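Local coordinates for protein type II toxin-antitoxin system RelE/ParE family toxin (Pyrococcus horikoshii, PDB 1WMI) that probably acts as the RelE/ParE-family toxin of a type II toxin-antitoxin system, inhibiting growth until its partner antitoxin binds and neutralises it, at residues 67-72 with 78-83. Residues are numbered along the deposited sequence; the frame is centred on the assembly and turned at random.
Sequences IYSVNW and KILKLK
Y68 meets I79 across a beta hairpin through its CB, which lies 4.0 Å from I79 CD1, while its ring turns away from strand 78-83. The ring meets the ring of Y57, and its OH is hydrogen-bonded to P37 O. With chi1 at 65°, Y68 CG is tucked between N and C of its own backbone, which carries the ring off the hairpin partner. V70 CG1 covers one face of the W72 ring, 3.5 Å above its plane and over its centre.

The hairpin joins two neighbouring antiparallel strands of the mixed sheet, and a classic beta bulge interrupts its register. L80 and K81 both stand opposite I67. I67 N gives K81 O a nearly straight bond of 2.9 Å, with an N-H...O angle of 174°. The carbonyl of I67 is gripped twice, by L80 N and K81 N. The L80 bond is bent (133°) but lies in the carbonyl plane; the K81 donor is tilted from that plane. Beyond the bulge, K78 N bonds to S69 O at 3.0 Å.

I67, S69, K78 and K81 occupy one face of the sheet, where the chain of another protein packs on I67, S69 and L80. Y68 and I79 occupy the other, and I79 touches V11 of helix 9-15 there. The extended chain of K78 takes its NZ to a backbone hydrogen bond on that other protein. S69 OG rests 3.4 Å from K78 CB. Outside the hairpin, K83 NZ forms a salt bridge with an acidic side chain of the other protein. The aliphatic part of K83 crosses the I67 side chain at a slant, K83 CD lying 3.7 Å from I67 CD1.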
ATOM      1  N   ILE A  67      -9.187   5.659  -7.431  1.00 26.82           N
ATOM      2  CA  ILE A  67      -8.365   6.853  -7.271  1.00 26.41           C
ATOM      3  C   ILE A  67      -9.288   8.035  -6.994  1.00 27.51           C
ATOM      4  O   ILE A  67     -10.288   8.231  -7.685  1.00 28.80           O
ATOM      5  CB  ILE A  67      -7.521   7.143  -8.529  1.00 25.26           C
ATOM      6  CG1 ILE A  67      -6.591   5.963  -8.809  1.00 26.46           C
ATOM      7  CG2 ILE A  67      -6.687   8.397  -8.316  1.00 25.56           C
ATOM      8  CD1 ILE A  67      -5.557   6.236  -9.906  1.00 24.82           C
ATOM      9  N   TYR A  68      -8.951   8.822  -5.981  1.00 29.53           N
ATOM     10  CA  TYR A  68      -9.785   9.949  -5.597  1.00 28.45           C
ATOM     11  C   TYR A  68      -8.983  11.138  -5.114  1.00 29.46           C
ATOM     12  O   TYR A  68      -7.790  11.026  -4.839  1.00 33.78           O
ATOM     13  CB  TYR A  68     -10.767   9.515  -4.501  1.00 27.65           C
ATOM     14  CG  TYR A  68     -10.132   9.125  -3.178  1.00 23.52           C
ATOM     15  CD1 TYR A  68     -10.010  10.045  -2.143  1.00 21.36           C
ATOM     16  CD2 TYR A  68      -9.701   7.819  -2.950  1.00 24.62           C
ATOM     17  CE1 TYR A  68      -9.479   9.679  -0.907  1.00 18.62           C
ATOM     18  CE2 TYR A  68      -9.170   7.440  -1.720  1.00 22.58           C
ATOM     19  CZ  TYR A  68      -9.065   8.376  -0.700  1.00 20.76           C
ATOM     20  OH  TYR A  68      -8.560   8.006   0.524  1.00 19.73           O
ATOM     21  N   SER A  69      -9.645  12.284  -5.020  1.00 27.34           N
ATOM     22  CA  SER A  69      -8.991  13.491  -4.554  1.00 27.80           C
ATOM     23  C   SER A  69      -9.632  13.986  -3.271  1.00 27.43           C
ATOM     24  O   SER A  69     -10.799  13.713  -2.998  1.00 28.33           O
ATOM     25  CB  SER A  69      -9.075  14.580  -5.616  1.00 28.52           C
ATOM     26  OG  SER A  69     -10.419  14.825  -5.976  1.00 27.18           O
ATOM     27  N   VAL A  70      -8.852  14.709  -2.479  1.00 29.01           N
ATOM     28  CA  VAL A  70      -9.344  15.265  -1.230  1.00 29.00           C
ATOM     29  C   VAL A  70      -9.052  16.751  -1.245  1.00 31.08           C
ATOM     30  O   VAL A  70      -7.897  17.171  -1.348  1.00 32.38           O
ATOM     31  CB  VAL A  70      -8.655  14.629   0.010  1.00 28.55           C
ATOM     32  CG1 VAL A  70      -9.154  15.303   1.295  1.00 24.77           C
ATOM     33  CG2 VAL A  70      -8.943  13.146   0.062  1.00 25.60           C
ATOM     34  N   ASN A  71     -10.115  17.541  -1.175  1.00 33.76           N
ATOM     35  CA  ASN A  71     -10.008  18.989  -1.152  1.00 34.56           C
ATOM     36  C   ASN A  71     -10.247  19.316   0.308  1.00 37.14           C
ATOM     37  O   ASN A  71     -11.390  19.344   0.768  1.00 36.23           O
ATOM     38  CB  ASN A  71     -11.101  19.611  -2.015  1.00 37.39           C
ATOM     39  CG  ASN A  71     -10.881  21.087  -2.264  1.00 38.55           C
ATOM     40  OD1 ASN A  71      -9.991  21.699  -1.683  1.00 41.16           O
ATOM     41  ND2 ASN A  71     -11.703  21.667  -3.129  1.00 40.91           N
ATOM     42  N   TRP A  72      -9.162  19.539   1.041  1.00 38.89           N
ATOM     43  CA  TRP A  72      -9.255  19.829   2.460  1.00 40.70           C
ATOM     44  C   TRP A  72      -9.970  21.124   2.789  1.00 42.22           C
ATOM     45  O   TRP A  72     -10.682  21.196   3.783  1.00 42.93           O
ATOM     46  CB  TRP A  72      -7.860  19.838   3.083  1.00 40.09           C
ATOM     47  CG  TRP A  72      -7.117  18.559   2.855  1.00 38.27           C
ATOM     48  CD1 TRP A  72      -6.232  18.297   1.852  1.00 38.41           C
ATOM     49  CD2 TRP A  72      -7.211  17.357   3.633  1.00 34.80           C
ATOM     50  NE1 TRP A  72      -5.764  17.009   1.955  1.00 38.13           N
ATOM     51  CE2 TRP A  72      -6.346  16.408   3.039  1.00 36.64           C
ATOM     52  CE3 TRP A  72      -7.938  16.987   4.771  1.00 31.96           C
ATOM     53  CZ2 TRP A  72      -6.188  15.109   3.548  1.00 38.16           C
ATOM     54  CZ3 TRP A  72      -7.784  15.699   5.278  1.00 34.27           C
ATOM     55  CH2 TRP A  72      -6.913  14.773   4.665  1.00 37.35           C
ATOM     56  N   LYS A  78     -13.527  13.411  -4.102  1.00 31.02           N
ATOM     57  CA  LYS A  78     -14.072  13.043  -5.395  1.00 30.44           C
ATOM     58  C   LYS A  78     -13.480  11.736  -5.836  1.00 29.47           C
ATOM     59  O   LYS A  78     -12.266  11.560  -5.794  1.00 29.25           O
ATOM     60  CB  LYS A  78     -13.762  14.114  -6.446  1.00 30.08           C
ATOM     61  CG  LYS A  78     -14.311  15.496  -6.132  1.00 33.44           C
ATOM     62  CD  LYS A  78     -13.999  16.477  -7.254  1.00 36.01           C
ATOM     63  CE  LYS A  78     -14.359  17.892  -6.865  1.00 37.23           C
ATOM     64  NZ  LYS A  78     -14.093  18.830  -7.985  1.00 41.34           N
ATOM     65  N   ILE A  79     -14.353  10.815  -6.235  1.00 28.10           N
ATOM     66  CA  ILE A  79     -13.923   9.521  -6.731  1.00 26.76           C
ATOM     67  C   ILE A  79     -13.654   9.786  -8.208  1.00 27.15           C
ATOM     68  O   ILE A  79     -14.581   9.979  -8.988  1.00 26.04           O
ATOM     69  CB  ILE A  79     -15.041   8.458  -6.589  1.00 26.53           C
ATOM     70  CG1 ILE A  79     -15.534   8.400  -5.135  1.00 25.46           C
ATOM     71  CG2 ILE A  79     -14.536   7.096  -7.068  1.00 21.60           C
ATOM     72  CD1 ILE A  79     -14.490   7.992  -4.124  1.00 25.94           C
ATOM     73  N   LEU A  80     -12.381   9.822  -8.580  1.00 30.30           N
ATOM     74  CA  LEU A  80     -11.999  10.090  -9.959  1.00 33.13           C
ATOM     75  C   LEU A  80     -12.152   8.916 -10.923  1.00 34.61           C
ATOM     76  O   LEU A  80     -12.791   9.058 -11.966  1.00 36.48           O
ATOM     77  CB  LEU A  80     -10.565  10.625 -10.009  1.00 34.26           C
ATOM     78  CG  LEU A  80     -10.362  12.042  -9.454  1.00 36.34           C
ATOM     79  CD1 LEU A  80     -11.468  12.968  -9.957  1.00 36.66           C
ATOM     80  CD2 LEU A  80     -10.383  12.010  -7.953  1.00 36.27           C
ATOM     81  N   LYS A  81     -11.566   7.765 -10.601  1.00 35.03           N
ATOM     82  CA  LYS A  81     -11.681   6.612 -11.490  1.00 36.29           C
ATOM     83  C   LYS A  81     -11.351   5.276 -10.837  1.00 35.71           C
ATOM     84  O   LYS A  81     -10.870   5.220  -9.705  1.00 33.90           O
ATOM     85  CB  LYS A  81     -10.785   6.793 -12.719  1.00 38.59           C
ATOM     86  CG  LYS A  81      -9.304   6.678 -12.420  1.00 40.02           C
ATOM     87  CD  LYS A  81      -8.482   6.617 -13.691  1.00 40.81           C
ATOM     88  CE  LYS A  81      -8.792   5.368 -14.501  1.00 41.67           C
ATOM     89  NZ  LYS A  81      -7.905   5.285 -15.704  1.00 42.07           N
ATOM     90  N   LEU A  82     -11.626   4.200 -11.574  1.00 36.61           N
ATOM     91  CA  LEU A  82     -11.377   2.843 -11.103  1.00 38.36           C
ATOM     92  C   LEU A  82     -10.269   2.227 -11.931  1.00 40.12           C
ATOM     93  O   LEU A  82     -10.018   2.658 -13.056  1.00 41.59           O
ATOM     94  CB  LEU A  82     -12.630   1.986 -11.254  1.00 36.18           C
ATOM     95  CG  LEU A  82     -13.925   2.534 -10.659  1.00 37.67           C
ATOM     96  CD1 LEU A  82     -15.044   1.522 -10.868  1.00 39.93           C
ATOM     97  CD2 LEU A  82     -13.725   2.822  -9.178  1.00 38.72           C
ATOM     98  N   LYS A  83      -9.613   1.218 -11.366  1.00 43.14           N
ATOM     99  CA  LYS A  83      -8.536   0.507 -12.042  1.00 44.24           C
ATOM    100  C   LYS A  83      -8.541  -0.977 -11.659  1.00 45.37           C
ATOM    101  O   LYS A  83      -9.044  -1.356 -10.595  1.00 42.58           O
ATOM    102  CB  LYS A  83      -7.181   1.136 -11.701  1.00 44.83           C
ATOM    103  CG  LYS A  83      -6.990   2.539 -12.268  1.00 46.32           C
ATOM    104  CD  LYS A  83      -5.635   3.108 -11.873  1.00 49.73           C
ATOM    105  CE  LYS A  83      -4.539   2.790 -12.889  1.00 50.34           C
ATOM    106  NZ  LYS A  83      -4.580   3.717 -14.054  1.00 52.78           N
TER